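Local coordinates for protein glutathione S-transferase (Cupriavidus metallidurans, PDB 4MK3) that probably transfers glutathione to electrophilic substrates as a glutathione transferase, and here holds the sulfinic acid form of glutathione in its pocket, at residues Ser28-Tyr33 with Asp190-Asp195; Asp120-Ala125 with Gly183-Tyr188; Asp124-Ala129 with Ser151-Ala156; Ile196-Arg199 with Leu205-Phe208. All blocks are in the same frame, centred on the assembly; numbering follows the deposited sequence.

Interaction 1: residues Ser28-Tyr33 with Asp190-Asp195; sequences SQTSPY and DFRFPD. With GSF (L-gamma-glutamyl-3-sulfino-L-alanylglycine), chain E.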
loop_
_atom_site.group_PDB
_atom_site.type_symbol
_atom_site.label_atom_id
_atom_site.label_comp_id
_atom_site.label_asym_id
_atom_site.label_seq_id
_atom_site.Cartn_x
_atom_site.Cartn_y
_atom_site.Cartn_z
ATOM N N SER A 28 -1.634 -1.853 17.326
ATOM C CA SER A 28 -0.708 -2.118 18.409
ATOM C C SER A 28 -0.017 -0.794 18.686
ATOM O O SER A 28 -0.075 0.131 17.865
ATOM C CB SER A 28 0.296 -3.194 18.032
ATOM O OG SER A 28 1.215 -2.672 17.089
ATOM N N GLN A 29 0.617 -0.711 19.849
ATOM C CA GLN A 29 1.267 0.527 20.260
ATOM C C GLN A 29 2.610 0.713 19.564
ATOM O O GLN A 29 3.189 1.807 19.622
ATOM C CB GLN A 29 1.461 0.545 21.776
ATOM C CG GLN A 29 0.162 0.516 22.594
ATOM C CD GLN A 29 -0.533 1.871 22.685
ATOM O OE1 GLN A 29 0.094 2.919 22.521
ATOM N NE2 GLN A 29 -1.834 1.851 22.973
ATOM N N THR A 30 3.103 -0.331 18.900
ATOM C CA THR A 30 4.386 -0.246 18.185
ATOM C C THR A 30 4.210 -0.075 16.681
ATOM O O THR A 30 5.088 0.506 16.036
ATOM C CB THR A 30 5.262 -1.501 18.439
ATOM O OG1 THR A 30 4.506 -2.685 18.148
ATOM C CG2 THR A 30 5.708 -1.546 19.867
ATOM N N SER A 31 3.087 -0.527 16.123
ATOM C CA SER A 31 2.877 -0.531 14.674
ATOM C C SER A 31 2.999 0.880 14.120
ATOM O O SER A 31 2.238 1.759 14.523
ATOM C CB SER A 31 1.499 -1.094 14.303
ATOM O OG SER A 31 1.166 -0.801 12.936
ATOM N N PRO A 32 3.936 1.097 13.178
ATOM C CA PRO A 32 4.086 2.465 12.655
ATOM C C PRO A 32 2.967 2.847 11.705
ATOM O O PRO A 32 2.613 4.028 11.596
ATOM C CB PRO A 32 5.442 2.412 11.962
ATOM C CG PRO A 32 5.642 0.993 11.579
ATOM C CD PRO A 32 4.986 0.190 12.669
ATOM N N TYR A 33 2.387 1.862 11.023
ATOM C CA TYR A 33 1.222 2.120 10.190
ATOM C C TYR A 33 0.034 2.488 11.060
ATOM O O TYR A 33 -0.753 3.369 10.707
ATOM C CB TYR A 33 0.873 0.888 9.339
ATOM C CG TYR A 33 2.002 0.292 8.510
ATOM C CD1 TYR A 33 2.287 0.741 7.240
ATOM C CD2 TYR A 33 2.707 -0.785 8.995
ATOM C CE1 TYR A 33 3.307 0.138 6.495
ATOM C CE2 TYR A 33 3.697 -1.379 8.290
ATOM C CZ TYR A 33 3.998 -0.928 7.044
ATOM O OH TYR A 33 4.989 -1.561 6.333
ATOM N N ASP A 190 14.198 5.124 14.432
ATOM C CA ASP A 190 14.798 5.379 15.762
ATOM C C ASP A 190 14.542 4.239 16.771
ATOM O O ASP A 190 15.403 3.868 17.563
ATOM C CB ASP A 190 14.251 6.669 16.376
ATOM C CG ASP A 190 14.708 7.936 15.676
ATOM O OD1 ASP A 190 15.790 7.988 15.043
ATOM O OD2 ASP A 190 13.971 8.942 15.786
ATOM N N PHE A 191 13.321 3.724 16.715
ATOM C CA PHE A 191 12.843 2.725 17.655
ATOM C C PHE A 191 13.419 1.343 17.362
ATOM O O PHE A 191 13.949 0.695 18.248
ATOM C CB PHE A 191 11.302 2.704 17.574
ATOM C CG PHE A 191 10.634 1.680 18.452
ATOM C CD1 PHE A 191 10.821 1.684 19.816
ATOM C CD2 PHE A 191 9.778 0.742 17.900
ATOM C CE1 PHE A 191 10.188 0.742 20.616
ATOM C CE2 PHE A 191 9.149 -0.194 18.695
ATOM C CZ PHE A 191 9.360 -0.188 20.052
ATOM N N ARG A 192 13.303 0.900 16.105
ATOM C CA ARG A 192 13.668 -0.483 15.756
ATOM C C ARG A 192 14.999 -0.674 15.051
ATOM O O ARG A 192 15.546 -1.779 15.054
ATOM C CB ARG A 192 12.592 -1.108 14.862
ATOM C CG ARG A 192 11.292 -1.437 15.550
ATOM C CD ARG A 192 11.484 -2.382 16.710
ATOM N NE ARG A 192 10.213 -2.975 17.100
ATOM C CZ ARG A 192 9.958 -3.480 18.297
ATOM N NH1 ARG A 192 10.889 -3.475 19.244
ATOM N NH2 ARG A 192 8.763 -3.989 18.545
ATOM N N PHE A 193 15.502 0.390 14.431
ATOM C CA PHE A 193 16.737 0.327 13.648
ATOM C C PHE A 193 17.690 1.463 14.016
ATOM O O PHE A 193 18.086 2.265 13.158
ATOM C CB PHE A 193 16.419 0.387 12.151
ATOM C CG PHE A 193 15.728 -0.850 11.637
ATOM C CD1 PHE A 193 14.346 -0.937 11.626
ATOM C CD2 PHE A 193 16.465 -1.919 11.173
ATOM C CE1 PHE A 193 13.725 -2.088 11.166
ATOM C CE2 PHE A 193 15.852 -3.061 10.713
ATOM C CZ PHE A 193 14.467 -3.137 10.705
ATOM N N PRO A 194 18.070 1.536 15.296
ATOM C CA PRO A 194 18.967 2.628 15.693
ATOM C C PRO A 194 20.315 2.576 14.976
ATOM O O PRO A 194 21.028 3.583 14.974
ATOM C CB PRO A 194 19.140 2.411 17.196
ATOM C CG PRO A 194 18.830 0.967 17.416
ATOM C CD PRO A 194 17.751 0.649 16.421
ATOM N N ASP A 195 20.641 1.438 14.364
ATOM C CA ASP A 195 21.861 1.284 13.560
ATOM C C ASP A 195 21.829 1.984 12.204
ATOM O O ASP A 195 22.874 2.173 11.575
ATOM C CB ASP A 195 22.145 -0.204 13.321
ATOM C CG ASP A 195 20.943 -0.942 12.727
ATOM O OD1 ASP A 195 19.858 -0.914 13.348
ATOM O OD2 ASP A 195 21.077 -1.540 11.638
HETATM C CB1 GSF E . 0.531 -2.676 6.193
HETATM C CG1 GSF E . 0.216 -2.964 7.655
HETATM C CD1 GSF E . 1.112 -4.032 8.242
HETATM O OE1 GSF E . 1.871 -4.713 7.582
HETATM C C1 GSF E . -0.980 -0.714 6.018
HETATM O O11 GSF E . -1.708 -0.612 7.037
HETATM O O12 GSF E . -0.518 0.330 5.484
HETATM N N1 GSF E . -0.370 -1.979 4.031
HETATM C CA1 GSF E . -0.664 -2.076 5.459
HETATM N N2 GSF E . 1.046 -4.193 9.618
HETATM C CA2 GSF E . 1.807 -5.207 10.267
HETATM C CB2 GSF E . 2.027 -4.843 11.698
HETATM S SG2 GSF E . 3.262 -3.617 11.945
HETATM O O1S GSF E . 3.737 -3.787 13.329
HETATM O O2S GSF E . 2.662 -2.272 11.704
HETATM C C2 GSF E . 1.004 -6.485 10.376
HETATM O O2 GSF E . -0.156 -6.462 10.779
HETATM N N3 GSF E . 1.633 -7.673 10.021
HETATM C CA3 GSF E . 0.930 -8.916 10.164
HETATM C C3 GSF E . 1.128 -9.839 8.956
HETATM O O31 GSF E . 0.747 -11.044 9.059
HETATM O O32 GSF E . 1.649 -9.427 7.899
#

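Interaction 2: residues Asp120-Ala125 with Gly183-Tyr188; sequences DGLLDA and GCALAY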
loop_
_atom_site.group_PDB
_atom_site.type_symbol
_atom_site.label_atom_id
_atom_site.label_comp_id
_atom_site.label_asym_id
_atom_site.label_seq_id
_atom_site.Cartn_x
_atom_site.Cartn_y
_atom_site.Cartn_z
ATOM N N ASP A 120 5.447 4.871 3.676
ATOM C CA ASP A 120 4.912 3.532 3.891
ATOM C C ASP A 120 5.848 2.503 3.252
ATOM O O ASP A 120 6.015 1.402 3.770
ATOM C CB ASP A 120 3.524 3.408 3.238
ATOM C CG ASP A 120 2.381 4.040 4.054
ATOM O OD1 ASP A 120 2.616 4.659 5.115
ATOM O OD2 ASP A 120 1.225 3.888 3.603
ATOM N N GLY A 121 6.424 2.847 2.109
ATOM C CA GLY A 121 7.368 1.948 1.446
ATOM C C GLY A 121 8.647 1.730 2.213
ATOM O O GLY A 121 9.214 0.612 2.232
ATOM N N LEU A 122 9.140 2.783 2.846
ATOM C CA LEU A 122 10.272 2.673 3.760
ATOM C C LEU A 122 9.884 1.697 4.892
ATOM O O LEU A 122 10.642 0.761 5.212
ATOM C CB LEU A 122 10.654 4.061 4.291
ATOM C CG LEU A 122 11.879 4.121 5.193
ATOM C CD1 LEU A 122 12.373 5.556 5.303
ATOM C CD2 LEU A 122 11.628 3.576 6.600
ATOM N N LEU A 123 8.702 1.885 5.481
ATOM C CA LEU A 123 8.217 0.962 6.499
ATOM C C LEU A 123 8.094 -0.475 6.001
ATOM O O LEU A 123 8.454 -1.405 6.728
ATOM C CB LEU A 123 6.866 1.432 7.048
ATOM C CG LEU A 123 6.921 2.727 7.870
ATOM C CD1 LEU A 123 5.509 3.118 8.289
ATOM C CD2 LEU A 123 7.805 2.582 9.058
ATOM N N ASP A 124 7.606 -0.667 4.775
ATOM C CA ASP A 124 7.455 -2.025 4.249
ATOM C C ASP A 124 8.814 -2.726 4.246
ATOM O O ASP A 124 8.915 -3.892 4.616
ATOM C CB ASP A 124 6.915 -2.005 2.826
ATOM C CG ASP A 124 5.468 -1.506 2.718
ATOM O OD1 ASP A 124 4.698 -1.528 3.721
ATOM O OD2 ASP A 124 5.094 -1.151 1.566
ATOM N N ALA A 125 9.843 -2.002 3.820
ATOM C CA ALA A 125 11.190 -2.551 3.739
ATOM C C ALA A 125 11.748 -2.816 5.139
ATOM O O ALA A 125 12.382 -3.849 5.387
ATOM C CB ALA A 125 12.087 -1.605 2.989
ATOM N N GLY A 183 7.046 11.319 9.622
ATOM C CA GLY A 183 7.378 11.325 11.026
ATOM C C GLY A 183 7.280 9.952 11.663
ATOM O O GLY A 183 8.089 9.554 12.507
ATOM N N CYS A 184 6.236 9.222 11.291
ATOM C CA CYS A 184 6.056 7.862 11.790
ATOM C C CYS A 184 7.160 6.914 11.319
ATOM O O CYS A 184 7.632 6.049 12.090
ATOM C CB CYS A 184 4.683 7.319 11.400
ATOM S SG CYS A 184 3.317 8.075 12.369
ATOM N N ALA A 185 7.595 7.099 10.075
ATOM C CA ALA A 185 8.648 6.280 9.495
ATOM C C ALA A 185 9.980 6.559 10.190
ATOM O O ALA A 185 10.695 5.629 10.566
ATOM C CB ALA A 185 8.737 6.495 7.978
ATOM N N LEU A 186 10.330 7.828 10.339
ATOM C CA LEU A 186 11.608 8.161 10.941
ATOM C C LEU A 186 11.670 7.733 12.401
ATOM O O LEU A 186 12.665 7.182 12.854
ATOM C CB LEU A 186 11.882 9.651 10.808
ATOM C CG LEU A 186 12.040 10.206 9.398
ATOM C CD1 LEU A 186 12.227 11.711 9.461
ATOM C CD2 LEU A 186 13.214 9.509 8.700
ATOM N N ALA A 187 10.564 7.932 13.131
ATOM C CA ALA A 187 10.496 7.494 14.509
ATOM C C ALA A 187 10.583 5.970 14.629
ATOM O O ALA A 187 11.129 5.443 15.600
ATOM C CB ALA A 187 9.188 8.005 15.161
ATOM N N TYR A 188 10.026 5.264 13.645
ATOM C CA TYR A 188 10.132 3.809 13.646
ATOM C C TYR A 188 11.576 3.349 13.494
ATOM O O TYR A 188 12.010 2.421 14.175
ATOM C CB TYR A 188 9.262 3.174 12.567
ATOM C CG TYR A 188 9.248 1.675 12.653
ATOM C CD1 TYR A 188 8.546 1.024 13.654
ATOM C CD2 TYR A 188 9.908 0.898 11.716
ATOM C CE1 TYR A 188 8.530 -0.360 13.736
ATOM C CE2 TYR A 188 9.883 -0.468 11.787
ATOM C CZ TYR A 188 9.183 -1.091 12.786
ATOM O OH TYR A 188 9.168 -2.480 12.883
#

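Interaction 3: residues Asp124-Ala129 with Ser151-Ala156; sequences DAALLA and SKIDAA. With GSF (L-gamma-glutamyl-3-sulfino-L-alanylglycine), chain B.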
loop_
_atom_site.group_PDB
_atom_site.type_symbol
_atom_site.label_atom_id
_atom_site.label_comp_id
_atom_site.label_asym_id
_atom_site.label_seq_id
_atom_site.Cartn_x
_atom_site.Cartn_y
_atom_site.Cartn_z
ATOM N N ASP A 124 7.606 -0.667 4.775
ATOM C CA ASP A 124 7.455 -2.025 4.249
ATOM C C ASP A 124 8.814 -2.726 4.246
ATOM O O ASP A 124 8.915 -3.892 4.616
ATOM C CB ASP A 124 6.915 -2.005 2.826
ATOM C CG ASP A 124 5.468 -1.506 2.718
ATOM O OD1 ASP A 124 4.698 -1.528 3.721
ATOM O OD2 ASP A 124 5.094 -1.151 1.566
ATOM N N ALA A 125 9.843 -2.002 3.820
ATOM C CA ALA A 125 11.190 -2.551 3.739
ATOM C C ALA A 125 11.748 -2.816 5.139
ATOM O O ALA A 125 12.382 -3.849 5.387
ATOM C CB ALA A 125 12.087 -1.605 2.989
ATOM N N ALA A 126 11.510 -1.882 6.051
ATOM C CA ALA A 126 11.979 -2.033 7.421
ATOM C C ALA A 126 11.310 -3.233 8.097
ATOM O O ALA A 126 11.973 -4.020 8.782
ATOM C CB ALA A 126 11.726 -0.749 8.212
ATOM N N LEU A 127 9.995 -3.386 7.926
ATOM C CA LEU A 127 9.312 -4.543 8.468
ATOM C C LEU A 127 9.874 -5.842 7.923
ATOM O O LEU A 127 10.088 -6.782 8.663
ATOM C CB LEU A 127 7.800 -4.475 8.213
ATOM C CG LEU A 127 6.924 -4.024 9.387
ATOM C CD1 LEU A 127 7.058 -4.937 10.618
ATOM C CD2 LEU A 127 7.263 -2.599 9.730
ATOM N N LEU A 128 10.094 -5.906 6.620
ATOM C CA LEU A 128 10.675 -7.109 6.041
ATOM C C LEU A 128 12.045 -7.418 6.611
ATOM O O LEU A 128 12.384 -8.589 6.853
ATOM C CB LEU A 128 10.725 -7.031 4.517
ATOM C CG LEU A 128 9.370 -7.245 3.831
ATOM C CD1 LEU A 128 9.426 -6.823 2.357
ATOM C CD2 LEU A 128 8.884 -8.677 3.953
ATOM N N ALA A 129 12.848 -6.382 6.834
ATOM C CA ALA A 129 14.167 -6.602 7.409
ATOM C C ALA A 129 14.049 -7.110 8.833
ATOM O O ALA A 129 14.810 -7.981 9.238
ATOM C CB ALA A 129 14.979 -5.331 7.355
ATOM N N SER A 151 18.783 -1.386 1.419
ATOM C CA SER A 151 19.096 -0.413 0.376
ATOM C C SER A 151 17.876 0.450 0.029
ATOM O O SER A 151 18.033 1.628 -0.276
ATOM C CB SER A 151 19.639 -1.097 -0.873
ATOM O OG SER A 151 20.929 -1.624 -0.616
ATOM N N LYS A 152 16.667 -0.110 0.085
ATOM C CA LYS A 152 15.472 0.666 -0.192
ATOM C C LYS A 152 15.315 1.703 0.902
ATOM O O LYS A 152 14.883 2.819 0.641
ATOM C CB LYS A 152 14.222 -0.211 -0.199
ATOM C CG LYS A 152 14.173 -1.231 -1.346
ATOM C CD LYS A 152 12.850 -2.015 -1.298
ATOM C CE LYS A 152 12.823 -3.201 -2.256
ATOM N NZ LYS A 152 13.020 -2.754 -3.666
ATOM N N ILE A 153 15.606 1.322 2.145
ATOM C CA ILE A 153 15.463 2.268 3.249
ATOM C C ILE A 153 16.405 3.451 3.028
ATOM O O ILE A 153 15.977 4.609 3.138
ATOM C CB ILE A 153 15.736 1.612 4.614
ATOM C CG1 ILE A 153 14.692 0.529 4.902
ATOM C CG2 ILE A 153 15.740 2.659 5.735
ATOM C CD1 ILE A 153 15.052 -0.411 6.086
ATOM N N ASP A 154 17.660 3.169 2.693
ATOM C CA ASP A 154 18.652 4.216 2.464
ATOM C C ASP A 154 18.187 5.132 1.335
ATOM O O ASP A 154 18.294 6.349 1.434
ATOM C CB ASP A 154 19.986 3.623 2.101
ATOM C CG ASP A 154 20.691 2.979 3.281
ATOM O OD1 ASP A 154 20.306 3.231 4.443
ATOM O OD2 ASP A 154 21.636 2.224 3.026
ATOM N N ALA A 155 17.706 4.542 0.251
ATOM C CA ALA A 155 17.254 5.317 -0.900
ATOM C C ALA A 155 16.032 6.156 -0.561
ATOM O O ALA A 155 15.911 7.319 -0.981
ATOM C CB ALA A 155 16.968 4.380 -2.080
ATOM N N ALA A 156 15.120 5.579 0.210
ATOM C CA ALA A 156 13.916 6.315 0.592
ATOM C C ALA A 156 14.279 7.501 1.476
ATOM O O ALA A 156 13.686 8.573 1.345
ATOM C CB ALA A 156 12.940 5.403 1.299
HETATM C CB1 GSF B . 3.842 -2.579 -4.938
HETATM C CG1 GSF B . 4.513 -2.719 -6.298
HETATM C CD1 GSF B . 5.476 -3.885 -6.351
HETATM O OE1 GSF B . 5.816 -4.525 -5.376
HETATM C C1 GSF B . 2.250 -0.813 -5.653
HETATM O O11 GSF B . 2.537 -0.384 -6.799
HETATM O O12 GSF B . 1.040 -0.957 -5.335
HETATM N N1 GSF B . 2.876 -1.031 -3.312
HETATM C CA1 GSF B . 3.353 -1.155 -4.687
HETATM N N2 GSF B . 5.956 -4.221 -7.609
HETATM C CA2 GSF B . 6.909 -5.268 -7.766
HETATM C CB2 GSF B . 6.842 -5.815 -9.153
HETATM S SG2 GSF B . 5.475 -6.882 -9.438
HETATM O O1S GSF B . 5.851 -7.736 -10.578
HETATM O O2S GSF B . 4.266 -6.052 -9.716
HETATM C C2 GSF B . 8.317 -4.716 -7.702
HETATM O O2 GSF B . 8.628 -3.719 -8.348
HETATM N N3 GSF B . 9.235 -5.387 -6.902
HETATM C CA3 GSF B . 10.596 -4.936 -6.857
HETATM C C3 GSF B . 11.159 -4.927 -5.431
HETATM O O31 GSF B . 12.408 -4.765 -5.284
HETATM O O32 GSF B . 10.419 -5.075 -4.436
#

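Interaction 4: residues Ile196-Arg199 with Leu205-Phe208; sequences IAWR and LVAF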
loop_
_atom_site.group_PDB
_atom_site.type_symbol
_atom_site.label_atom_id
_atom_site.label_comp_id
_atom_site.label_asym_id
_atom_site.label_seq_id
_atom_site.Cartn_x
_atom_site.Cartn_y
_atom_site.Cartn_z
ATOM N N ILE A 196 20.643 2.337 11.724
ATOM C CA ILE A 196 20.525 3.071 10.477
ATOM C C ILE A 196 20.627 4.554 10.806
ATOM O O ILE A 196 19.675 5.173 11.266
ATOM C CB ILE A 196 19.206 2.730 9.739
ATOM C CG1 ILE A 196 19.197 1.239 9.380
ATOM C CG2 ILE A 196 19.039 3.596 8.491
ATOM C CD1 ILE A 196 17.916 0.732 8.712
ATOM N N ALA A 197 21.809 5.125 10.557
ATOM C CA ALA A 197 22.152 6.426 11.109
ATOM C C ALA A 197 21.654 7.601 10.271
ATOM O O ALA A 197 22.434 8.483 9.888
ATOM C CB ALA A 197 23.658 6.511 11.296
ATOM N N TRP A 198 20.350 7.644 10.014
ATOM C CA TRP A 198 19.795 8.687 9.169
ATOM C C TRP A 198 20.015 10.085 9.734
ATOM O O TRP A 198 20.095 11.043 8.986
ATOM C CB TRP A 198 18.314 8.438 8.900
ATOM C CG TRP A 198 17.404 8.516 10.101
ATOM C CD1 TRP A 198 17.002 7.478 10.894
ATOM C CD2 TRP A 198 16.769 9.682 10.622
ATOM N NE1 TRP A 198 16.164 7.929 11.875
ATOM C CE2 TRP A 198 15.990 9.278 11.726
ATOM C CE3 TRP A 198 16.780 11.033 10.266
ATOM C CZ2 TRP A 198 15.246 10.174 12.480
ATOM C CZ3 TRP A 198 16.038 11.918 11.005
ATOM C CH2 TRP A 198 15.269 11.491 12.099
ATOM N N ARG A 199 20.100 10.203 11.051
ATOM C CA ARG A 199 20.236 11.514 11.705
ATOM C C ARG A 199 21.580 12.174 11.427
ATOM O O ARG A 199 21.692 13.396 11.406
ATOM C CB ARG A 199 20.043 11.355 13.214
ATOM C CG ARG A 199 18.601 11.035 13.577
ATOM C CD ARG A 199 18.456 10.709 15.054
ATOM N NE ARG A 199 17.040 10.637 15.363
ATOM C CZ ARG A 199 16.291 11.699 15.649
ATOM N NH1 ARG A 199 14.980 11.566 15.873
ATOM N NH2 ARG A 199 16.858 12.901 15.730
ATOM N N LEU A 205 16.031 16.332 7.815
ATOM C CA LEU A 205 15.118 15.382 8.441
ATOM C C LEU A 205 15.215 15.436 9.958
ATOM O O LEU A 205 14.201 15.263 10.637
ATOM C CB LEU A 205 15.404 13.980 7.935
ATOM C CG LEU A 205 15.152 13.765 6.438
ATOM C CD1 LEU A 205 15.364 12.297 6.122
ATOM C CD2 LEU A 205 13.768 14.189 5.988
ATOM N N VAL A 206 16.414 15.663 10.493
ATOM C CA VAL A 206 16.565 15.840 11.933
ATOM C C VAL A 206 15.749 17.043 12.421
ATOM O O VAL A 206 15.027 16.951 13.417
ATOM C CB VAL A 206 18.029 15.977 12.330
ATOM C CG1 VAL A 206 18.168 16.279 13.811
ATOM C CG2 VAL A 206 18.768 14.707 11.962
ATOM N N ALA A 207 15.839 18.165 11.708
ATOM C CA ALA A 207 15.109 19.356 12.118
ATOM C C ALA A 207 13.599 19.110 12.031
ATOM O O ALA A 207 12.832 19.513 12.906
ATOM C CB ALA A 207 15.533 20.544 11.255
ATOM N N PHE A 208 13.187 18.449 10.962
ATOM C CA PHE A 208 11.792 18.062 10.784
ATOM C C PHE A 208 11.316 17.213 11.940
ATOM O O PHE A 208 10.262 17.474 12.513
ATOM C CB PHE A 208 11.653 17.315 9.450
ATOM C CG PHE A 208 10.362 16.565 9.288
ATOM C CD1 PHE A 208 10.241 15.259 9.730
ATOM C CD2 PHE A 208 9.290 17.159 8.663
ATOM C CE1 PHE A 208 9.075 14.565 9.566
ATOM C CE2 PHE A 208 8.083 16.453 8.524
ATOM C CZ PHE A 208 7.993 15.173 8.978
#

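Interaction 1: residues Ser28-Tyr33 with Asp190-Asp195
Thr30 reaches Phe191 and Arg192 across the groove between the thioredoxin-like N-terminal domain and the all-helical C-terminal domain of the glutathione transferase fold. The link is thin, made by one methyl, without a polar bond between the segments. The methyl CG2 of Thr30 lies 3.9 Å from CE2 of the Phe191 ring, and the two side chains pass each other at a slant. Phe191 extends this far because its CG is anti to the backbone N (chi1 178°), which carries the ring from the end of helix 177-192 toward the loop. The same CG2 lies 4.1 Å from NH2 of Arg192. CE2 of Phe191 lies 3.3 Å above the middle of that guanidinium's plane, and both groups meet the one methyl. The small beta-branched threonine suits this partly exposed loop position, offering its methyl to the ring.

Polar bonds shape the loop. OG of Ser28 accepts the backbone N-H of Ser31 in an ST motif, a turn that leads into helix 32-44, where Ser31 is the N-cap and its OG also bonds the N of Ala34.

Ligand contacts complete the account. CB1 of the glutathione sulfinic acid sits over the centre of the Tyr33 ring, 3.8 Å above its plane, while the sulfinate oxygen O2S lies at the ring edge, in plane, 3.1 Å from CD2. OH of Tyr33 is hydrogen-bonded to OD1 of Asp124 on helix 106-134. On the sulfinate itself, OG of Ser31 donates a hydrogen bond to O2S; its 2.4 Å is unusually short, and the exact length is doubtful.

Interaction 2: residues Asp120-Ala125 with Gly183-Tyr188
Leu123 drives one methyl, CD2, into the corner between Ala185 and Tyr188 on the facing helix. It stands 3.8 Å from CA of Ala185, close enough to touch the backbone, because alanine adds little beyond its CB. The same methyl meets the aromatic ring at a slant, 3.8 Å from CD2 of Tyr188. With CG of the tyrosine anti to its own backbone N (chi1 -174°), the ring swings across the gap to meet Leu123. The preceding residue adds a looser touch, CD2 of Leu122 lying 4.3 Å from CB of Ala185. The small residue is thus met by two leucines, and branched chains suit the work of filling the space between helices whose axes come within 9.2 Å.

The next shell closes these side chains in. Pro32 and Tyr33 of helix 32-44 pack on Leu123, and Pro32 also touches Tyr188, so this leucine-tyrosine corner is roofed by the N-terminal domain. Away from it, Leu157 and Met160 of helix 143-164 pack on Leu122.

The buried carboxylate of Asp120 takes no part in the apolar contact: its OD2 is paired in salt bridges with Lys36 and Arg86, two partners that offset the cost of burying a charge. Through Lys36, on helix 32-44, and Arg86, on helix 85-94, these bonds tie helix 106-134 to the N-terminal domain without putting a charge into the apolar seam. The two helix segments run in nearly the same direction, 27° apart, an apolar pairing within the all-helical C-terminal domain of the glutathione transferase fold.

Interaction 3: residues Asp124-Ala129 with Ser151-Ala156
Lys152 serves two neighbours at once: its CB rests on Ala125 of the same chain, while its ammonium end reaches a glutathione sulfinic acid held mainly by the second subunit. The near end is plain apolar contact, CB to CB of Ala125 at 4.1 Å. Beyond it the chain runs extended and then bends at the last torsion (chi4 -59°), which brings NZ to the glycyl carboxylate of the ligand. There NZ donates to O31 over 2.7 Å, and it gives a further hydrogen bond to the backbone O of Leu68 of the second subunit. A lysine fits here because its methylenes can lie against a helix while its charge is delivered well away; two acceptors help pay for bringing the ammonium into a buried place, and the carboxylate would be expected to stabilise its positive form.

Such a ligand site, completed across the dimer interface, joins Arg148 and Lys152 of this chain to Ser31, Lys70, Val71, Asp84 and Ser85 of the second subunit. It lies beside an antiparallel helix pair of the C-terminal domain, with segment directions 152° apart and axes approaching to 9.1 Å.

Between those helices Ile153 does the filling. Its CG1 lies 3.9 Å from CB of Ala125, and CD1 goes on to within 3.7 Å of CA of Ala126, resting against the backbone. Two successive alanines allow this close approach, since neither carries more than a methyl. Past the isoleucine, Leu189 and Ile196 continue the apolar surface, and Phe193 packs on Ala126 and Ala129.

Interaction 4: residues Ile196-Arg199 with Leu205-Phe208
Trp198 holds CG between its backbone N and carbonyl carbon (chi1 65°), a setting that brings the six-membered part of the indole up to Leu205 and Val206. In Arg199 the CG instead lies anti to the carbonyl carbon (chi1 -70°), and the chain then runs extended to NE. CG of Arg199 lies 3.4 Å above the indole face, toward its rim, and CH2 of Trp198 lies over the centre of the tilted guanidinium.

Across the turn, CZ3 of Trp198 meets CB of Leu205 at 3.8 Å, the side chains passing obliquely. The backbone N of Val206 stands at the ring edge, in plane, 3.8 Å from the same CZ3. Val206 also turns its CG2 to the start of helix 198-201, 3.3 Å from O of Arg199, with CB of Arg199 at 3.8 Å. A beta-branched valine presents this methyl directly beside the backbone.

The contact packs the start of helix 198-201 against helix 203-212 within the C-terminal domain. Its chemistry is divided: buried indole and leucine meet by dispersion, while the guanidinium of partly exposed Arg199 finds its charge partner in Asp190, whose OD2 forms a salt bridge with NH1, an ion pair that probably helps hold the guanidinium over the indole rim, tilted to it.

In the fold
Interactions 2 and 3 are the core contacts, built mainly from leucine, isoleucine and alanine, with a tyrosine ring in one and a lysine methylene in the other; both lie on helix 106-134, with helix 177-192 and helix 143-164 as the other partners. Interaction 1 lies at the surface, where a single methyl bridges the two domains, yet it touches interaction 2 through helix 32-44. Interaction 4 is partly buried farther out, about 16 Å from the centre of the chain to its own centre, and mixes apolar contact with charge; Asp190 connects it to interaction 1. Ligand enters twice: interaction 1 meets the sulfinate and the glutamyl part, whereas interaction 3 meets the glycyl end of the molecule bound mainly by the second subunit.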